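Local coordinates for protein glycosyltransferase (duf1792) (Streptococcus sanguinis, PDB 5V4A) that binds UDP through a GT-D-fold domain of a larger glycosyltransferase that probably serves the accessory Sec system exporting a serine-rich repeat cell wall protein, at residues Ile169-Arg174 / Thr198-Thr203; Ser178-Ile183 / Ala204-Tyr209. All coordinates share one frame; numbering follows the deposited sequence.

Overall arrangement
Read from the N terminus, the four segments come in the order 169-174, 178-183, 198-203, 204-209, so the contacts alternate along the chain and cross instead of nesting. Contact 1 closes the loop that leaves strand 165-171, runs through helix 180-190 and returns along strand 195-199, bringing together the C-terminal ends of two parallel strands that have strand 142-148 between them. Contact 2 starts inside that loop and ends beyond it, joining helix 180-190 to helix 201-213. The contacts lie about 8 Å apart between centres and touch directly, for instance where Thr198 CG2 meets Ala204 CB at 3.5 Å. Together they tie the nucleotide-binding end of the five-stranded sheet to the helix pair covering it.

Contact 1. Residues Ile169-Arg174 / Thr198-Thr203; sequences IICPSR and TMLGPT. With UDP (uridine-5'-diphosphate), chain C.
Cys171 and Leu200 meet through carbon: the CB of the cysteine rests 3.7 Å from CD1 of the leucine. The thiol is turned to another task. With SG anti to the carbonyl carbon, it packs on Ile183 of helix 180-190, while CB is the part presented to Leu200. A small, largely apolar cysteine suits this buried strand end, where it lies among aliphatic side chains, Val146 of strand 142-148 included. Leu200 reaches across by its branch, since CG stands anti to the backbone N (chi1 -155°). The same CD1 lies off one face of the uracil, beside its O2 at 3.5 Å and displaced from the ring centre, so one methyl bridges the protein interior and the base.

The backbones of the two segments hold UDP at two places, the base and the ribose-phosphate link. Uracil N3 donates to Pro172 O at 3.0 Å, a nearly straight bond of 167°. Gly201 N gives a more bent bond to UDP O5' (3.2 Å, 141°). Gly201 has a positive phi, a conformation that a residue without CB adopts easily. Ala176, Ser151 and Ser115 add further bonds to the ligand.

The chemistry is divided accordingly: a leucine methyl lends an apolar surface next to the base near O2, one carbonyl reads uracil N3, and one amide N-H makes a less straight bond to the ester oxygen O5', consistent with a site built for uridine nucleotides.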
# COMPACT_ATOMS: atom_id res chain seq x y z
N ILE A 169 20.97 -15.10 -4.38
CA ILE A 169 21.84 -15.62 -5.42
C ILE A 169 22.56 -14.42 -6.00
O ILE A 169 21.90 -13.54 -6.57
CB ILE A 169 21.03 -16.33 -6.52
CG1 ILE A 169 20.18 -17.48 -5.98
CG2 ILE A 169 21.94 -16.79 -7.66
CD1 ILE A 169 20.93 -18.65 -5.47
N ILE A 170 23.88 -14.36 -5.84
CA ILE A 170 24.69 -13.21 -6.25
C ILE A 170 25.28 -13.47 -7.64
O ILE A 170 25.92 -14.51 -7.86
CB ILE A 170 25.81 -12.92 -5.25
CG1 ILE A 170 25.26 -12.60 -3.85
CG2 ILE A 170 26.67 -11.78 -5.75
CD1 ILE A 170 24.10 -11.61 -3.80
N CYS A 171 25.09 -12.52 -8.56
CA CYS A 171 25.39 -12.65 -9.98
C CYS A 171 26.44 -11.63 -10.39
O CYS A 171 26.80 -10.78 -9.56
CB CYS A 171 24.11 -12.46 -10.78
SG CYS A 171 22.82 -13.60 -10.28
N PRO A 172 26.96 -11.66 -11.63
CA PRO A 172 27.82 -10.56 -12.07
C PRO A 172 27.08 -9.23 -12.03
O PRO A 172 25.91 -9.14 -12.42
CB PRO A 172 28.20 -10.95 -13.51
CG PRO A 172 28.11 -12.43 -13.53
CD PRO A 172 26.95 -12.77 -12.61
N SER A 173 27.79 -8.19 -11.57
CA SER A 173 27.23 -6.84 -11.52
C SER A 173 27.02 -6.24 -12.90
O SER A 173 26.25 -5.28 -13.04
CB SER A 173 28.15 -5.94 -10.69
OG SER A 173 29.43 -5.87 -11.27
N ARG A 174 27.70 -6.77 -13.91
CA ARG A 174 27.53 -6.33 -15.29
C ARG A 174 27.69 -7.55 -16.17
O ARG A 174 28.32 -8.54 -15.76
CB ARG A 174 28.56 -5.26 -15.68
CG ARG A 174 29.99 -5.76 -15.62
CD ARG A 174 30.97 -4.60 -15.81
NE ARG A 174 32.33 -5.05 -16.13
CZ ARG A 174 32.75 -5.33 -17.37
NH1 ARG A 174 31.93 -5.20 -18.40
NH2 ARG A 174 34.01 -5.73 -17.57
N THR A 198 14.07 -9.93 -8.60
CA THR A 198 15.30 -9.82 -9.37
C THR A 198 15.62 -8.35 -9.67
O THR A 198 14.73 -7.53 -9.92
CB THR A 198 15.25 -10.68 -10.67
OG1 THR A 198 16.56 -10.77 -11.24
CG2 THR A 198 14.31 -10.09 -11.69
N MET A 199 16.91 -8.03 -9.55
CA MET A 199 17.47 -6.70 -9.78
C MET A 199 18.70 -6.98 -10.64
O MET A 199 19.78 -7.17 -10.08
CB MET A 199 17.86 -6.01 -8.48
CG MET A 199 16.74 -5.77 -7.45
SD MET A 199 16.03 -7.29 -6.78
CE MET A 199 17.46 -7.86 -5.96
N LEU A 200 18.53 -7.07 -11.96
CA LEU A 200 19.60 -7.62 -12.78
C LEU A 200 19.58 -7.07 -14.20
O LEU A 200 20.00 -7.77 -15.13
CB LEU A 200 19.52 -9.16 -12.81
CG LEU A 200 20.78 -10.00 -13.08
CD1 LEU A 200 21.88 -9.81 -12.02
CD2 LEU A 200 20.41 -11.50 -13.25
N GLY A 201 19.16 -5.82 -14.39
CA GLY A 201 19.20 -5.19 -15.69
C GLY A 201 18.48 -5.99 -16.75
O GLY A 201 17.43 -6.59 -16.50
N PRO A 202 19.05 -6.03 -17.96
CA PRO A 202 18.39 -6.74 -19.07
C PRO A 202 18.28 -8.25 -18.84
O PRO A 202 17.34 -8.87 -19.34
CB PRO A 202 19.26 -6.39 -20.28
CG PRO A 202 20.06 -5.20 -19.86
CD PRO A 202 20.29 -5.37 -18.41
N THR A 203 19.23 -8.85 -18.11
CA THR A 203 19.13 -10.27 -17.78
C THR A 203 17.93 -10.56 -16.89
O THR A 203 17.34 -11.64 -16.98
CB THR A 203 20.43 -10.74 -17.11
OG1 THR A 203 21.54 -10.40 -17.94
CG2 THR A 203 20.42 -12.25 -16.83
N1 UDP C . 22.62 -5.32 -12.75
C2 UDP C . 23.37 -6.40 -12.36
N3 UDP C . 24.00 -7.07 -13.38
C4 UDP C . 23.95 -6.76 -14.73
C5 UDP C . 23.14 -5.63 -15.05
C6 UDP C . 22.50 -4.96 -14.07
O2 UDP C . 23.48 -6.75 -11.20
O4 UDP C . 24.57 -7.47 -15.55
C1' UDP C . 21.85 -4.60 -11.69
C2' UDP C . 22.35 -3.23 -11.25
O2' UDP C . 23.48 -3.34 -10.38
C3' UDP C . 21.09 -2.69 -10.56
C4' UDP C . 19.93 -3.36 -11.34
O4' UDP C . 20.55 -4.36 -12.17
O3' UDP C . 20.98 -3.09 -9.21
C5' UDP C . 19.07 -2.44 -12.17
O5' UDP C . 18.13 -3.15 -13.00
PA UDP C . 17.23 -2.39 -14.05
O1A UDP C . 18.09 -1.81 -15.18
O2A UDP C . 16.14 -3.31 -14.43
O3A UDP C . 16.64 -1.11 -13.23
PB UDP C . 15.47 -0.07 -13.49
O1B UDP C . 14.85 -0.58 -14.80
O2B UDP C . 16.22 1.26 -13.72
O3B UDP C . 14.49 -0.05 -12.36

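Contact 2. Residues Ser178-Ile183 / Ala204-Tyr209; sequences SKLEAI and AKVLVY
Leu180 forks against helix 201-213, and its two methyls find different partners. CD2 meets Val206 CG1 at 3.8 Å, the two side chains crossing at about a right angle, while CD1 lies over the backbone side of Leu207, 4.2 Å from its CB. Leucine suits the place because its branch point, carried out by a CG anti to the backbone N (chi1 172°), can spread over two successive residues of the facing helix. Val206 also touches Leu50 and Arg53 of helix 48-58, so it is packed from a second helix as well. One turn further on, Ile183 continues the seam: its CG2 touches Leu207 CD2 at 3.8 Å, again with the side chains nearly perpendicular. The beta-branch gives Ile183 a second arm, which turns toward the end of strand 165-171, and so the residue wedges between helix and sheet.

Here the helices 180-190 and 201-213 follow strands 165-171 and 195-199 in the alternating beta-alpha order of the GT-D fold, and they lie side by side against the five-stranded parallel sheet. Their backbones come nearest at Leu180 and Leu207, whose CA atoms are 7.2 Å apart. The seam is wholly aliphatic and buried, and no hydrogen bond spans it.

Away from this core the character changes. Glu181, on the outward side of its helix, is exposed, and its OE2 pairs weakly, at long range, with Lys184 NZ. Lys179, partly exposed at the N-cap position, lays the carbons of its chain along Pro172. On helix 201-213, Tyr209, also partly exposed, packs against Arg53 and Ile57 of helix 48-58. Lys205 is a buried charge turned from the seam, its NZ forming salt bridges with Asp220 and with oxygen O2A of UDP.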
# COMPACT_ATOMS: atom_id res chain seq x y z
N SER A 178 25.71 -13.51 -19.78
CA SER A 178 26.51 -14.67 -20.16
C SER A 178 26.40 -15.82 -19.16
O SER A 178 26.81 -16.94 -19.48
CB SER A 178 27.98 -14.28 -20.33
OG SER A 178 28.64 -14.20 -19.09
N LYS A 179 25.84 -15.58 -17.97
CA LYS A 179 25.68 -16.62 -16.96
C LYS A 179 24.22 -17.02 -16.75
O LYS A 179 23.92 -17.70 -15.78
CB LYS A 179 26.29 -16.16 -15.64
CG LYS A 179 27.81 -16.29 -15.61
CD LYS A 179 28.38 -16.11 -14.22
CE LYS A 179 29.91 -16.16 -14.23
NZ LYS A 179 30.42 -17.48 -14.69
N LEU A 180 23.33 -16.69 -17.69
CA LEU A 180 21.89 -16.85 -17.48
C LEU A 180 21.52 -18.29 -17.10
O LEU A 180 20.76 -18.52 -16.15
CB LEU A 180 21.11 -16.44 -18.74
CG LEU A 180 19.60 -16.74 -18.73
CD1 LEU A 180 18.89 -15.86 -17.70
CD2 LEU A 180 18.98 -16.53 -20.10
N GLU A 181 22.08 -19.28 -17.81
CA GLU A 181 21.64 -20.65 -17.53
C GLU A 181 22.12 -21.10 -16.17
O GLU A 181 21.40 -21.81 -15.45
CB GLU A 181 22.13 -21.61 -18.62
CG GLU A 181 21.42 -21.45 -19.96
CD GLU A 181 19.91 -21.64 -19.87
OE1 GLU A 181 19.45 -22.52 -19.09
OE2 GLU A 181 19.18 -20.90 -20.57
N ALA A 182 23.31 -20.67 -15.77
CA ALA A 182 23.82 -20.99 -14.44
C ALA A 182 23.01 -20.29 -13.36
O ALA A 182 22.78 -20.87 -12.29
CB ALA A 182 25.30 -20.62 -14.33
N ILE A 183 22.58 -19.06 -13.62
CA ILE A 183 21.72 -18.35 -12.67
C ILE A 183 20.39 -19.09 -12.53
O ILE A 183 19.91 -19.32 -11.42
CB ILE A 183 21.51 -16.89 -13.10
CG1 ILE A 183 22.83 -16.12 -13.03
CG2 ILE A 183 20.51 -16.20 -12.17
CD1 ILE A 183 22.82 -14.80 -13.81
N ALA A 204 17.53 -9.61 -16.04
CA ALA A 204 16.35 -9.82 -15.21
C ALA A 204 15.12 -10.10 -16.07
O ALA A 204 14.24 -10.89 -15.67
CB ALA A 204 16.10 -8.61 -14.31
N LYS A 205 15.02 -9.49 -17.24
CA LYS A 205 13.79 -9.60 -18.03
C LYS A 205 13.67 -10.98 -18.65
O LYS A 205 12.58 -11.57 -18.67
CB LYS A 205 13.76 -8.53 -19.11
CG LYS A 205 13.64 -7.11 -18.54
CD LYS A 205 14.94 -6.46 -18.25
CE LYS A 205 14.74 -5.02 -17.75
NZ LYS A 205 14.46 -4.83 -16.28
N VAL A 206 14.79 -11.52 -19.14
CA VAL A 206 14.78 -12.86 -19.70
C VAL A 206 14.62 -13.89 -18.60
O VAL A 206 13.99 -14.94 -18.79
CB VAL A 206 16.08 -13.09 -20.49
CG1 VAL A 206 15.99 -14.42 -21.22
CG2 VAL A 206 16.33 -11.94 -21.45
N LEU A 207 15.25 -13.64 -17.45
CA LEU A 207 15.15 -14.53 -16.31
C LEU A 207 13.70 -14.67 -15.84
O LEU A 207 13.18 -15.78 -15.72
CB LEU A 207 16.06 -14.01 -15.18
CG LEU A 207 16.25 -14.85 -13.91
CD1 LEU A 207 16.52 -16.33 -14.22
CD2 LEU A 207 17.33 -14.27 -13.00
N VAL A 208 13.04 -13.54 -15.58
CA VAL A 208 11.65 -13.63 -15.14
C VAL A 208 10.82 -14.37 -16.18
O VAL A 208 10.03 -15.26 -15.84
CB VAL A 208 11.05 -12.24 -14.85
CG1 VAL A 208 9.51 -12.39 -14.70
CG2 VAL A 208 11.65 -11.65 -13.59
N TYR A 209 10.94 -13.99 -17.45
CA TYR A 209 10.15 -14.66 -18.48
C TYR A 209 10.39 -16.17 -18.45
O TYR A 209 9.43 -16.96 -18.44
CB TYR A 209 10.47 -14.11 -19.87
CG TYR A 209 9.63 -14.78 -20.92
CD1 TYR A 209 8.42 -14.25 -21.32
CD2 TYR A 209 10.04 -15.98 -21.51
CE1 TYR A 209 7.64 -14.89 -22.27
CE2 TYR A 209 9.26 -16.62 -22.46
CZ TYR A 209 8.07 -16.06 -22.85
OH TYR A 209 7.29 -16.69 -23.80